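Local coordinates for protein gamma-glutamyltransferase 1 Threonine peptidase. MEROPS family T03 (Pseudomonas nitroreducens, PDB 7D9E) that transfers gamma-glutamyl groups from gamma-glutamyl compounds to acceptors, and probably also hydrolyses those compounds, as a threonine peptidase of the Ntn-hydrolase clan, at residues T60-G72 / A153-Q167. Numbering follows the deposited sequence.
Sequences TAFTLAVTYPEAG and AIGYAQTGFKVADQQ
The carboxamide of Q167 joins the segments through NE2, which donates twice: to E70 OE1 at 2.9 Å, meeting that oxygen's syn lone pair, and to the backbone oxygen T67 O at 3.0 Å. Both acceptors lie close to the plane of the amide, consistent with one N-H serving each. Rotation of the amide is further fixed by Q167 OE1, which accepts from A164 N, the N-cap residue of helix 165-178. With CG anti to the backbone N (chi1 -178°) and the chain extended beyond it, Q167 reaches from that helix to the C-terminal end of helix 53-67 and the turn that follows it. E70 OE2 forms a salt bridge with R186 of the partner subunit, placing this turn at the subunit interface. Within the Ntn-hydrolase fold the contact combines packing of helices 53-67 and 146-159, whose segments run nearly parallel (14°, axes 8.4 Å apart), with the loops that follow them. Just past the end of helix 146-159, the F161 ring presents one face to T67, whose CA sits 3.6 Å from the ring centroid, 8° off the ring normal, in a CH-pi contact. Between the helices, V66 CG1 rests 3.5 Å from A157 N, while A153 CB packs 3.7 Å from F62 CB and T63 CG2 approaches the Y156 ring obliquely.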
loop_
_atom_site.group_PDB
_atom_site.type_symbol
_atom_site.label_atom_id
_atom_site.label_comp_id
_atom_site.label_asym_id
_atom_site.label_seq_id
_atom_site.Cartn_x
_atom_site.Cartn_y
_atom_site.Cartn_z
ATOM N N THR A 60 -10.944 7.250 -10.344
ATOM C CA THR A 60 -9.658 6.607 -10.623
ATOM C C THR A 60 -9.577 5.221 -9.990
ATOM O O THR A 60 -9.131 4.257 -10.630
ATOM C CB THR A 60 -8.542 7.512 -10.102
ATOM O OG1 THR A 60 -8.577 8.765 -10.797
ATOM C CG2 THR A 60 -7.171 6.854 -10.301
ATOM N N ALA A 61 -10.032 5.094 -8.745
ATOM C CA ALA A 61 -9.974 3.808 -8.065
ATOM C C ALA A 61 -10.831 2.768 -8.767
ATOM O O ALA A 61 -10.431 1.607 -8.887
ATOM C CB ALA A 61 -10.413 3.965 -6.613
ATOM N N PHE A 62 -12.022 3.154 -9.246
ATOM C CA PHE A 62 -12.802 2.167 -9.993
ATOM C C PHE A 62 -12.169 1.878 -11.345
ATOM O O PHE A 62 -12.209 0.732 -11.815
ATOM C CB PHE A 62 -14.258 2.603 -10.126
ATOM C CG PHE A 62 -15.078 2.393 -8.879
ATOM C CD1 PHE A 62 -15.361 1.124 -8.423
ATOM C CD2 PHE A 62 -15.571 3.481 -8.177
ATOM C CE1 PHE A 62 -16.153 0.931 -7.276
ATOM C CE2 PHE A 62 -16.359 3.301 -7.035
ATOM C CZ PHE A 62 -16.621 2.030 -6.576
ATOM N N THR A 63 -11.541 2.884 -11.974
ATOM C CA THR A 63 -10.872 2.647 -13.256
ATOM C C THR A 63 -9.761 1.621 -13.106
ATOM O O THR A 63 -9.675 0.666 -13.891
ATOM C CB THR A 63 -10.321 3.951 -13.830
ATOM O OG1 THR A 63 -11.414 4.780 -14.240
ATOM C CG2 THR A 63 -9.472 3.688 -15.060
ATOM N N LEU A 64 -8.920 1.780 -12.081
ATOM C CA LEU A 64 -7.821 0.842 -11.884
ATOM C C LEU A 64 -8.296 -0.544 -11.457
ATOM O O LEU A 64 -7.569 -1.524 -11.670
ATOM C CB LEU A 64 -6.834 1.419 -10.876
ATOM C CG LEU A 64 -6.169 2.732 -11.292
ATOM C CD1 LEU A 64 -5.394 3.378 -10.131
ATOM C CD2 LEU A 64 -5.247 2.506 -12.477
ATOM N N ALA A 65 -9.491 -0.653 -10.866
ATOM C CA ALA A 65 -10.085 -1.952 -10.588
ATOM C C ALA A 65 -10.377 -2.718 -11.871
ATOM O O ALA A 65 -10.517 -3.951 -11.838
ATOM C CB ALA A 65 -11.356 -1.752 -9.770
ATOM N N VAL A 66 -10.452 -2.009 -12.998
ATOM C CA VAL A 66 -10.584 -2.611 -14.313
ATOM C C VAL A 66 -9.229 -2.770 -14.996
ATOM O O VAL A 66 -8.889 -3.853 -15.476
ATOM C CB VAL A 66 -11.545 -1.773 -15.183
ATOM C CG1 VAL A 66 -11.649 -2.383 -16.573
ATOM C CG2 VAL A 66 -12.910 -1.658 -14.530
ATOM N N THR A 67 -8.441 -1.696 -15.055
ATOM C CA THR A 67 -7.243 -1.669 -15.883
ATOM C C THR A 67 -5.990 -2.156 -15.180
ATOM O O THR A 67 -4.994 -2.407 -15.865
ATOM C CB THR A 67 -6.991 -0.259 -16.447
ATOM O OG1 THR A 67 -6.638 0.630 -15.378
ATOM C CG2 THR A 67 -8.229 0.256 -17.176
ATOM N N TYR A 68 -6.015 -2.310 -13.844
ATOM C CA TYR A 68 -4.745 -2.627 -13.211
ATOM C C TYR A 68 -5.203 -3.771 -12.233
ATOM O O TYR A 68 -4.983 -3.674 -11.021
ATOM C CB TYR A 68 -4.311 -1.460 -12.392
ATOM C CG TYR A 68 -2.835 -1.339 -12.059
ATOM C CD1 TYR A 68 -2.013 -0.694 -12.958
ATOM C CD2 TYR A 68 -2.233 -2.015 -11.034
ATOM C CE1 TYR A 68 -0.673 -0.536 -12.732
ATOM C CE2 TYR A 68 -0.850 -1.909 -10.822
ATOM C CZ TYR A 68 -0.087 -1.169 -11.694
ATOM O OH TYR A 68 1.280 -1.032 -11.556
ATOM N N PRO A 69 -5.843 -4.837 -12.739
ATOM C CA PRO A 69 -6.456 -5.838 -11.837
ATOM C C PRO A 69 -5.470 -6.605 -10.959
ATOM O O PRO A 69 -5.903 -7.301 -10.010
ATOM C CB PRO A 69 -7.157 -6.803 -12.807
ATOM C CG PRO A 69 -6.432 -6.631 -14.099
ATOM C CD PRO A 69 -6.094 -5.155 -14.147
ATOM N N GLU A 70 -4.173 -6.530 -11.240
ATOM C CA GLU A 70 -3.211 -7.139 -10.337
ATOM C C GLU A 70 -3.268 -6.514 -8.951
ATOM O O GLU A 70 -2.846 -7.151 -7.975
ATOM C CB GLU A 70 -1.807 -7.066 -10.933
ATOM C CG GLU A 70 -1.290 -5.679 -11.253
ATOM C CD GLU A 70 -1.565 -5.212 -12.680
ATOM O OE1 GLU A 70 -2.718 -5.368 -13.160
ATOM O OE2 GLU A 70 -0.610 -4.701 -13.321
ATOM N N ALA A 71 -3.781 -5.285 -8.835
ATOM C CA ALA A 71 -3.748 -4.571 -7.568
ATOM C C ALA A 71 -4.942 -3.648 -7.360
ATOM O O ALA A 71 -5.559 -3.679 -6.294
ATOM C CB ALA A 71 -2.441 -3.786 -7.440
ATOM N N GLY A 72 -5.278 -2.824 -8.352
ATOM C CA GLY A 72 -6.536 -2.104 -8.289
ATOM C C GLY A 72 -7.679 -3.089 -8.202
ATOM O O GLY A 72 -7.607 -4.185 -8.760
ATOM N N ALA A 153 -14.887 3.727 -15.597
ATOM C CA ALA A 153 -14.521 2.346 -15.308
ATOM C C ALA A 153 -15.424 1.371 -16.046
ATOM O O ALA A 153 -14.956 0.362 -16.590
ATOM C CB ALA A 153 -14.598 2.107 -13.802
ATOM N N ILE A 154 -16.728 1.636 -16.067
ATOM C CA ILE A 154 -17.630 0.756 -16.804
ATOM C C ILE A 154 -17.199 0.664 -18.261
ATOM O O ILE A 154 -17.204 -0.418 -18.862
ATOM C CB ILE A 154 -19.079 1.251 -16.670
ATOM C CG1 ILE A 154 -19.566 1.077 -15.230
ATOM C CG2 ILE A 154 -19.997 0.508 -17.622
ATOM C CD1 ILE A 154 -20.757 1.958 -14.901
ATOM N N GLY A 155 -16.818 1.802 -18.849
ATOM C CA GLY A 155 -16.411 1.805 -20.244
ATOM C C GLY A 155 -15.167 0.978 -20.497
ATOM O O GLY A 155 -15.117 0.216 -21.459
ATOM N N TYR A 156 -14.160 1.097 -19.622
ATOM C CA TYR A 156 -12.948 0.291 -19.789
ATOM C C TYR A 156 -13.245 -1.187 -19.619
ATOM O O TYR A 156 -12.632 -2.024 -20.299
ATOM C CB TYR A 156 -11.825 0.736 -18.840
ATOM C CG TYR A 156 -11.150 2.009 -19.288
ATOM C CD1 TYR A 156 -10.460 2.066 -20.498
ATOM C CD2 TYR A 156 -11.234 3.154 -18.523
ATOM C CE1 TYR A 156 -9.864 3.232 -20.917
ATOM C CE2 TYR A 156 -10.631 4.344 -18.946
ATOM C CZ TYR A 156 -9.952 4.362 -20.127
ATOM O OH TYR A 156 -9.357 5.523 -20.557
ATOM N N ALA A 157 -14.217 -1.541 -18.766
ATOM C CA ALA A 157 -14.582 -2.948 -18.640
ATOM C C ALA A 157 -15.309 -3.438 -19.882
ATOM O O ALA A 157 -15.048 -4.548 -20.364
ATOM C CB ALA A 157 -15.457 -3.160 -17.400
ATOM N N GLN A 158 -16.213 -2.622 -20.435
ATOM C CA GLN A 158 -16.995 -3.034 -21.595
ATOM C C GLN A 158 -16.158 -3.124 -22.869
ATOM O O GLN A 158 -16.280 -4.094 -23.627
ATOM C CB GLN A 158 -18.135 -2.031 -21.831
ATOM C CG GLN A 158 -19.254 -2.128 -20.838
ATOM C CD GLN A 158 -20.231 -0.977 -20.965
ATOM O OE1 GLN A 158 -19.982 -0.002 -21.688
ATOM N NE2 GLN A 158 -21.340 -1.081 -20.258
ATOM N N THR A 159 -15.364 -2.090 -23.162
ATOM C CA THR A 159 -14.702 -1.975 -24.455
ATOM C C THR A 159 -13.196 -2.176 -24.393
ATOM O O THR A 159 -12.560 -2.247 -25.452
ATOM C CB THR A 159 -15.020 -0.628 -25.131
ATOM O OG1 THR A 159 -14.647 0.460 -24.285
ATOM C CG2 THR A 159 -16.512 -0.525 -25.431
ATOM N N GLY A 160 -12.616 -2.254 -23.206
ATOM C CA GLY A 160 -11.299 -2.819 -23.004
ATOM C C GLY A 160 -10.235 -1.773 -22.699
ATOM O O GLY A 160 -10.446 -0.561 -22.783
ATOM N N PHE A 161 -9.074 -2.294 -22.297
ATOM C CA PHE A 161 -7.849 -1.519 -22.158
ATOM C C PHE A 161 -6.699 -2.389 -22.673
ATOM O O PHE A 161 -6.836 -3.609 -22.793
ATOM C CB PHE A 161 -7.586 -1.130 -20.692
ATOM C CG PHE A 161 -7.203 -2.292 -19.837
ATOM C CD1 PHE A 161 -8.171 -3.121 -19.300
ATOM C CD2 PHE A 161 -5.871 -2.571 -19.587
ATOM C CE1 PHE A 161 -7.816 -4.197 -18.530
ATOM C CE2 PHE A 161 -5.516 -3.649 -18.839
ATOM C CZ PHE A 161 -6.486 -4.473 -18.311
ATOM N N LYS A 162 -5.566 -1.755 -22.973
ATOM C CA LYS A 162 -4.399 -2.438 -23.524
ATOM C C LYS A 162 -3.520 -2.978 -22.395
ATOM O O LYS A 162 -3.042 -2.207 -21.547
ATOM C CB LYS A 162 -3.626 -1.477 -24.430
ATOM C CG LYS A 162 -2.419 -2.072 -25.114
ATOM C CD LYS A 162 -1.807 -1.085 -26.117
ATOM C CE LYS A 162 -0.710 -1.751 -26.932
ATOM N NZ LYS A 162 0.285 -0.770 -27.459
ATOM N N VAL A 163 -3.322 -4.302 -22.392
ATOM C CA VAL A 163 -2.514 -4.969 -21.368
ATOM C C VAL A 163 -1.046 -4.584 -21.533
ATOM O O VAL A 163 -0.497 -4.602 -22.641
ATOM C CB VAL A 163 -2.711 -6.488 -21.463
ATOM C CG1 VAL A 163 -1.724 -7.235 -20.575
ATOM C CG2 VAL A 163 -4.137 -6.845 -21.072
ATOM N N ALA A 164 -0.397 -4.245 -20.423
ATOM C CA ALA A 164 0.999 -3.847 -20.391
ATOM C C ALA A 164 1.940 -5.048 -20.286
ATOM O O ALA A 164 1.575 -6.112 -19.779
ATOM C CB ALA A 164 1.213 -2.927 -19.183
ATOM N N ASP A 165 3.186 -4.850 -20.745
ATOM C CA ASP A 165 4.172 -5.928 -20.661
ATOM C C ASP A 165 4.432 -6.333 -19.212
ATOM O O ASP A 165 4.487 -7.519 -18.886
ATOM C CB ASP A 165 5.490 -5.514 -21.323
ATOM C CG ASP A 165 5.404 -5.427 -22.846
ATOM O OD1 ASP A 165 4.393 -5.848 -23.436
ATOM O OD2 ASP A 165 6.371 -4.929 -23.456
ATOM N N GLN A 166 4.643 -5.352 -18.321
ATOM C CA GLN A 166 4.931 -5.699 -16.934
ATOM C C GLN A 166 3.734 -6.371 -16.287
ATOM O O GLN A 166 3.891 -7.274 -15.451
ATOM C CB GLN A 166 5.312 -4.442 -16.131
ATOM N N GLN A 167 2.527 -5.953 -16.678
ATOM C CA GLN A 167 1.308 -6.544 -16.157
ATOM C C GLN A 167 1.219 -8.017 -16.534
ATOM O O GLN A 167 0.830 -8.870 -15.716
ATOM C CB GLN A 167 0.143 -5.761 -16.761
ATOM C CG GLN A 167 -1.212 -6.176 -16.329
ATOM C CD GLN A 167 -2.253 -5.214 -16.839
ATOM O OE1 GLN A 167 -2.220 -4.807 -18.006
ATOM N NE2 GLN A 167 -3.116 -4.749 -15.942
#